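Local structure of cell division protein FtsZ 1 (Methanocaldococcus jannaschii, 2VAP) at residues 221-232 / 286-297. The protein binds GTP and, as a tubulin homologue with GTPase activity, is thought to polymerise into the contractile Z ring at the future division site. Sequence-based numbering, arbitrary orientation.
Sequences GLVELITKDGLI and LIHVMGPEDLTL
Leu225 and His288 face each other where helix segment 221-227 crosses strand 286-291 at 81°, with 8.9 Å between the two axes. His288 holds its CG anti to the backbone N (chi1 -166°), and its ND1 donates a nearly straight hydrogen bond of 2.7 Å to Gly221 O, which lies in the imidazole plane and takes the N-H on a lone pair. The same oxygen also accepts the helical bond from Leu225 N. Leu225 CD1 lies over one face of the imidazole in a CH-pi contact, 4.2 Å from the ring centroid, while Met290 SD, from the same strand, sits over the centre of the opposite face. With NE2 bonded to Thr322 OG1, both ring nitrogens have partners and the ring's rotation is fixed. The segment is the C-terminal end of helix 204-227, the central helix that in the FtsZ/tubulin fold links the GTPase domain to the C-terminal domain, whose mixed sheet contains this strand. Toward the start of the strand, Leu225 CD2 meets Leu286 CD2 at 3.8 Å, and Leu222 CD2 reaches that same methyl at 3.9 Å, its side chain crossing Leu286 at about a right angle. Beyond the helix, Leu231 CD1 packs on Leu295 CD2 (3.9 Å) and Leu231 CD2 lies 3.4 Å from Leu295 O; Ile232 CD1 touches Leu297 CD1 at 3.8 Å, next to Thr296, whose OG1 caps Glu299 N at the start of helix 297-310.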
ATOM      1  N   GLY A 221      -2.965  -2.680  -6.082  1.00 13.65           N
ATOM      2  CA  GLY A 221      -2.638  -1.790  -7.197  1.00 15.71           C
ATOM      3  C   GLY A 221      -1.154  -1.501  -7.342  1.00 14.20           C
ATOM      4  O   GLY A 221      -0.634  -1.456  -8.458  1.00 13.02           O
ATOM      5  N   LEU A 222      -0.470  -1.303  -6.218  1.00 10.21           N
ATOM      6  CA  LEU A 222       0.972  -1.057  -6.233  1.00  9.76           C
ATOM      7  C   LEU A 222       1.772  -2.314  -6.571  1.00 10.03           C
ATOM      8  O   LEU A 222       2.712  -2.257  -7.366  1.00 13.30           O
ATOM      9  CB  LEU A 222       1.448  -0.458  -4.905  1.00 10.25           C
ATOM     10  CG  LEU A 222       1.281   1.054  -4.728  1.00 13.41           C
ATOM     11  CD1 LEU A 222       1.410   1.437  -3.262  1.00 13.35           C
ATOM     12  CD2 LEU A 222       2.285   1.828  -5.577  1.00 17.44           C
ATOM     13  N   VAL A 223       1.393  -3.439  -5.966  1.00 10.97           N
ATOM     14  CA  VAL A 223       2.049  -4.724  -6.218  1.00  8.40           C
ATOM     15  C   VAL A 223       1.898  -5.138  -7.684  1.00  8.08           C
ATOM     16  O   VAL A 223       2.886  -5.448  -8.354  1.00  9.91           O
ATOM     17  CB  VAL A 223       1.499  -5.849  -5.294  1.00  9.11           C
ATOM     18  CG1 VAL A 223       2.002  -7.224  -5.739  1.00 10.93           C
ATOM     19  CG2 VAL A 223       1.886  -5.595  -3.847  1.00  9.47           C
ATOM     20  N   GLU A 224       0.660  -5.121  -8.173  1.00 10.17           N
ATOM     21  CA  GLU A 224       0.352  -5.629  -9.512  1.00 10.98           C
ATOM     22  C   GLU A 224       0.794  -4.697 -10.644  1.00 12.22           C
ATOM     23  O   GLU A 224       0.882  -5.114 -11.803  1.00 12.64           O
ATOM     24  CB  GLU A 224      -1.127  -6.021  -9.621  1.00 12.00           C
ATOM     25  CG  GLU A 224      -1.480  -7.224  -8.737  1.00 12.48           C
ATOM     26  CD  GLU A 224      -2.880  -7.771  -8.958  1.00 17.48           C
ATOM     27  OE1 GLU A 224      -3.743  -7.052  -9.504  1.00 17.07           O
ATOM     28  OE2 GLU A 224      -3.118  -8.934  -8.567  1.00 16.34           O
ATOM     29  N   LEU A 225       1.095  -3.446 -10.299  1.00 13.55           N
ATOM     30  CA  LEU A 225       1.770  -2.535 -11.221  1.00 10.56           C
ATOM     31  C   LEU A 225       3.087  -3.163 -11.691  1.00 10.87           C
ATOM     32  O   LEU A 225       3.482  -3.007 -12.848  1.00 16.01           O
ATOM     33  CB  LEU A 225       2.024  -1.182 -10.543  1.00 15.02           C
ATOM     34  CG  LEU A 225       2.684  -0.052 -11.338  1.00 13.59           C
ATOM     35  CD1 LEU A 225       1.765   0.467 -12.436  1.00 17.85           C
ATOM     36  CD2 LEU A 225       3.080   1.078 -10.404  1.00 16.90           C
ATOM     37  N   ILE A 226       3.740  -3.889 -10.784  1.00 12.06           N
ATOM     38  CA  ILE A 226       4.992  -4.588 -11.068  1.00 11.50           C
ATOM     39  C   ILE A 226       4.759  -6.017 -11.573  1.00 11.63           C
ATOM     40  O   ILE A 226       5.368  -6.437 -12.560  1.00 15.30           O
ATOM     41  CB  ILE A 226       5.910  -4.635  -9.811  1.00 15.41           C
ATOM     42  CG1 ILE A 226       6.086  -3.231  -9.218  1.00 17.14           C
ATOM     43  CG2 ILE A 226       7.265  -5.267 -10.144  1.00 20.49           C
ATOM     44  CD1 ILE A 226       6.577  -3.212  -7.780  1.00 23.43           C
ATOM     45  N   THR A 227       3.865  -6.750 -10.907  1.00 12.07           N
ATOM     46  CA  THR A 227       3.775  -8.209 -11.073  1.00 13.04           C
ATOM     47  C   THR A 227       2.798  -8.713 -12.137  1.00 10.81           C
ATOM     48  O   THR A 227       3.017  -9.774 -12.722  1.00 15.89           O
ATOM     49  CB  THR A 227       3.414  -8.913  -9.744  1.00 12.49           C
ATOM     50  OG1 THR A 227       2.106  -8.508  -9.323  1.00 11.22           O
ATOM     51  CG2 THR A 227       4.427  -8.584  -8.655  1.00 10.93           C
ATOM     52  N   LYS A 228       1.720  -7.968 -12.367  1.00  9.29           N
ATOM     53  CA  LYS A 228       0.642  -8.433 -13.241  1.00 11.52           C
ATOM     54  C   LYS A 228       0.961  -8.218 -14.718  1.00 13.84           C
ATOM     55  O   LYS A 228       1.636  -7.255 -15.087  1.00 13.91           O
ATOM     56  CB  LYS A 228      -0.678  -7.744 -12.870  1.00 12.00           C
ATOM     57  CG  LYS A 228      -1.919  -8.324 -13.540  1.00 11.41           C
ATOM     58  CD  LYS A 228      -3.186  -7.691 -12.991  1.00 16.18           C
ATOM     59  CE  LYS A 228      -4.422  -8.239 -13.686  1.00 20.84           C
ATOM     60  NZ  LYS A 228      -5.677  -7.756 -13.046  1.00 19.96           N
ATOM     61  N   ASP A 229       0.478  -9.136 -15.554  1.00 11.42           N
ATOM     62  CA  ASP A 229       0.542  -8.979 -17.001  1.00 12.22           C
ATOM     63  C   ASP A 229      -0.226  -7.720 -17.386  1.00 11.59           C
ATOM     64  O   ASP A 229      -1.342  -7.500 -16.915  1.00 13.12           O
ATOM     65  CB  ASP A 229      -0.074 -10.192 -17.695  1.00 16.31           C
ATOM     66  CG  ASP A 229       0.079 -10.142 -19.199  1.00 15.90           C
ATOM     67  OD1 ASP A 229      -0.895  -9.768 -19.886  1.00 17.90           O
ATOM     68  OD2 ASP A 229       1.177 -10.464 -19.693  1.00 16.06           O
ATOM     69  N   GLY A 230       0.378  -6.888 -18.226  1.00 17.96           N
ATOM     70  CA  GLY A 230      -0.252  -5.630 -18.604  1.00 17.01           C
ATOM     71  C   GLY A 230      -0.033  -5.208 -20.040  1.00 16.75           C
ATOM     72  O   GLY A 230       0.776  -5.803 -20.762  1.00 15.65           O
ATOM     73  N   LEU A 231      -0.776  -4.182 -20.449  1.00 14.91           N
ATOM     74  CA  LEU A 231      -0.535  -3.494 -21.713  1.00 13.30           C
ATOM     75  C   LEU A 231       0.850  -2.866 -21.638  1.00 12.37           C
ATOM     76  O   LEU A 231       1.639  -2.957 -22.579  1.00 20.33           O
ATOM     77  CB  LEU A 231      -1.584  -2.402 -21.950  1.00 16.88           C
ATOM     78  CG  LEU A 231      -3.023  -2.771 -22.319  1.00 29.04           C
ATOM     79  CD1 LEU A 231      -3.836  -3.145 -21.090  1.00 39.62           C
ATOM     80  CD2 LEU A 231      -3.675  -1.603 -23.041  1.00 34.52           C
ATOM     81  N   ILE A 232       1.118  -2.228 -20.499  1.00 14.90           N
ATOM     82  CA  ILE A 232       2.415  -1.641 -20.187  1.00 18.44           C
ATOM     83  C   ILE A 232       2.870  -2.162 -18.827  1.00 24.38           C
ATOM     84  O   ILE A 232       2.281  -1.828 -17.793  1.00 20.57           O
ATOM     85  CB  ILE A 232       2.352  -0.088 -20.162  1.00 15.90           C
ATOM     86  CG1 ILE A 232       1.900   0.469 -21.520  1.00 23.86           C
ATOM     87  CG2 ILE A 232       3.692   0.519 -19.710  1.00 15.31           C
ATOM     88  CD1 ILE A 232       2.828   0.161 -22.688  1.00 25.88           C
ATOM     89  N   LEU A 286       3.500   7.312  -8.923  1.00  9.76           N
ATOM     90  CA  LEU A 286       3.220   6.038  -9.575  1.00  7.20           C
ATOM     91  C   LEU A 286       1.775   6.058 -10.057  1.00 12.61           C
ATOM     92  O   LEU A 286       0.872   6.455  -9.316  1.00 12.99           O
ATOM     93  CB  LEU A 286       3.453   4.856  -8.626  1.00  8.29           C
ATOM     94  CG  LEU A 286       4.868   4.626  -8.080  1.00 12.80           C
ATOM     95  CD1 LEU A 286       5.059   5.325  -6.741  1.00 17.75           C
ATOM     96  CD2 LEU A 286       5.145   3.140  -7.936  1.00 23.50           C
ATOM     97  N   ILE A 287       1.567   5.648 -11.306  1.00 10.11           N
ATOM     98  CA  ILE A 287       0.232   5.625 -11.901  1.00  8.62           C
ATOM     99  C   ILE A 287      -0.095   4.222 -12.397  1.00 10.53           C
ATOM    100  O   ILE A 287       0.630   3.664 -13.222  1.00 11.05           O
ATOM    101  CB  ILE A 287       0.101   6.620 -13.090  1.00 10.05           C
ATOM    102  CG1 ILE A 287       0.551   8.027 -12.684  1.00 13.41           C
ATOM    103  CG2 ILE A 287      -1.338   6.641 -13.623  1.00 15.20           C
ATOM    104  CD1 ILE A 287       0.664   8.998 -13.847  1.00 16.13           C
ATOM    105  N   HIS A 288      -1.180   3.656 -11.880  1.00  9.20           N
ATOM    106  CA  HIS A 288      -1.684   2.381 -12.373  1.00  8.98           C
ATOM    107  C   HIS A 288      -3.050   2.593 -13.017  1.00 12.14           C
ATOM    108  O   HIS A 288      -4.033   2.885 -12.330  1.00 11.37           O
ATOM    109  CB  HIS A 288      -1.778   1.348 -11.245  1.00 10.29           C
ATOM    110  CG  HIS A 288      -1.972  -0.059 -11.726  1.00 12.15           C
ATOM    111  ND1 HIS A 288      -1.696  -1.159 -10.940  1.00 12.12           N
ATOM    112  CD2 HIS A 288      -2.404  -0.548 -12.913  1.00 15.69           C
ATOM    113  CE1 HIS A 288      -1.959  -2.261 -11.618  1.00 11.53           C
ATOM    114  NE2 HIS A 288      -2.389  -1.918 -12.820  1.00 15.92           N
ATOM    115  N   VAL A 289      -3.093   2.452 -14.338  1.00 11.28           N
ATOM    116  CA  VAL A 289      -4.338   2.556 -15.094  1.00 11.98           C
ATOM    117  C   VAL A 289      -4.923   1.158 -15.269  1.00 12.69           C
ATOM    118  O   VAL A 289      -4.250   0.250 -15.760  1.00 11.67           O
ATOM    119  CB  VAL A 289      -4.122   3.224 -16.477  1.00  9.38           C
ATOM    120  CG1 VAL A 289      -5.457   3.452 -17.183  1.00 15.04           C
ATOM    121  CG2 VAL A 289      -3.369   4.543 -16.330  1.00 13.89           C
ATOM    122  N   MET A 290      -6.173   0.992 -14.851  1.00 10.63           N
ATOM    123  CA  MET A 290      -6.855  -0.295 -14.936  1.00 11.40           C
ATOM    124  C   MET A 290      -8.141  -0.154 -15.734  1.00 15.77           C
ATOM    125  O   MET A 290      -8.849   0.844 -15.608  1.00 16.15           O
ATOM    126  CB  MET A 290      -7.160  -0.831 -13.537  1.00 15.85           C
ATOM    127  CG  MET A 290      -5.924  -1.212 -12.732  1.00 17.57           C
ATOM    128  SD  MET A 290      -6.205  -1.198 -10.951  1.00 24.31           S
ATOM    129  CE  MET A 290      -6.200   0.562 -10.611  1.00 30.02           C
ATOM    130  N   GLY A 291      -8.438  -1.151 -16.559  1.00 15.15           N
ATOM    131  CA  GLY A 291      -9.639  -1.112 -17.385  1.00 15.03           C
ATOM    132  C   GLY A 291     -10.083  -2.473 -17.881  1.00 18.14           C
ATOM    133  O   GLY A 291      -9.465  -3.488 -17.552  1.00 16.54           O
ATOM    134  N   PRO A 292     -11.165  -2.504 -18.681  1.00 18.20           N
ATOM    135  CA  PRO A 292     -11.647  -3.746 -19.272  1.00 20.76           C
ATOM    136  C   PRO A 292     -10.753  -4.177 -20.432  1.00 18.89           C
ATOM    137  O   PRO A 292      -9.718  -3.552 -20.681  1.00 18.20           O
ATOM    138  CB  PRO A 292     -13.050  -3.377 -19.783  1.00 17.16           C
ATOM    139  CG  PRO A 292     -13.331  -1.989 -19.264  1.00 27.11           C
ATOM    140  CD  PRO A 292     -12.000  -1.358 -19.075  1.00 20.59           C
ATOM    141  N   GLU A 293     -11.157  -5.231 -21.136  1.00 18.81           N
ATOM    142  CA  GLU A 293     -10.388  -5.768 -22.261  1.00 22.41           C
ATOM    143  C   GLU A 293     -10.189  -4.758 -23.395  1.00 19.72           C
ATOM    144  O   GLU A 293      -9.258  -4.890 -24.193  1.00 22.55           O
ATOM    145  CB  GLU A 293     -11.044  -7.045 -22.799  1.00 22.22           C
ATOM    146  CG  GLU A 293     -10.914  -8.269 -21.887  1.00 34.03           C
ATOM    147  CD  GLU A 293     -11.890  -8.268 -20.717  1.00500.00           C
ATOM    148  OE1 GLU A 293     -11.639  -9.004 -19.740  1.00 27.29           O
ATOM    149  OE2 GLU A 293     -12.906  -7.539 -20.768  1.00 39.47           O
ATOM    150  N   ASP A 294     -11.060  -3.750 -23.452  1.00 21.47           N
ATOM    151  CA  ASP A 294     -11.013  -2.733 -24.505  1.00 19.35           C
ATOM    152  C   ASP A 294     -10.203  -1.483 -24.130  1.00 19.57           C
ATOM    153  O   ASP A 294     -10.268  -0.466 -24.826  1.00 22.99           O
ATOM    154  CB  ASP A 294     -12.435  -2.355 -24.956  1.00 24.69           C
ATOM    155  CG  ASP A 294     -13.267  -1.714 -23.848  1.00 37.06           C
ATOM    156  OD1 ASP A 294     -12.807  -1.644 -22.687  1.00 28.52           O
ATOM    157  OD2 ASP A 294     -14.398  -1.277 -24.147  1.00 34.39           O
ATOM    158  N   LEU A 295      -9.445  -1.566 -23.036  1.00 21.06           N
ATOM    159  CA  LEU A 295      -8.543  -0.486 -22.630  1.00 16.62           C
ATOM    160  C   LEU A 295      -7.467  -0.269 -23.690  1.00 14.41           C
ATOM    161  O   LEU A 295      -6.869  -1.228 -24.185  1.00 21.26           O
ATOM    162  CB  LEU A 295      -7.900  -0.794 -21.269  1.00 15.89           C
ATOM    163  CG  LEU A 295      -6.905   0.209 -20.670  1.00 17.48           C
ATOM    164  CD1 LEU A 295      -7.604   1.470 -20.170  1.00 20.53           C
ATOM    165  CD2 LEU A 295      -6.105  -0.436 -19.547  1.00 17.71           C
ATOM    166  N   THR A 296      -7.233   0.992 -24.042  1.00 15.65           N
ATOM    167  CA  THR A 296      -6.241   1.337 -25.058  1.00 16.39           C
ATOM    168  C   THR A 296      -5.041   2.063 -24.458  1.00 20.02           C
ATOM    169  O   THR A 296      -5.140   2.664 -23.384  1.00 17.43           O
ATOM    170  CB  THR A 296      -6.843   2.216 -26.182  1.00 18.81           C
ATOM    171  OG1 THR A 296      -7.236   3.486 -25.644  1.00 22.39           O
ATOM    172  CG2 THR A 296      -8.047   1.535 -26.825  1.00 21.24           C
ATOM    173  N   LEU A 297      -3.914   2.002 -25.167  1.00 20.15           N
ATOM    174  CA  LEU A 297      -2.715   2.755 -24.804  1.00 18.09           C
ATOM    175  C   LEU A 297      -2.989   4.261 -24.822  1.00 17.51           C
ATOM    176  O   LEU A 297      -2.454   5.003 -23.996  1.00 18.70           O
ATOM    177  CB  LEU A 297      -1.558   2.408 -25.751  1.00 23.10           C
ATOM    178  CG  LEU A 297      -0.199   3.094 -25.557  1.00 32.66           C
ATOM    179  CD1 LEU A 297       0.471   2.656 -24.262  1.00 48.98           C
ATOM    180  CD2 LEU A 297       0.711   2.825 -26.744  1.00 40.45           C
TER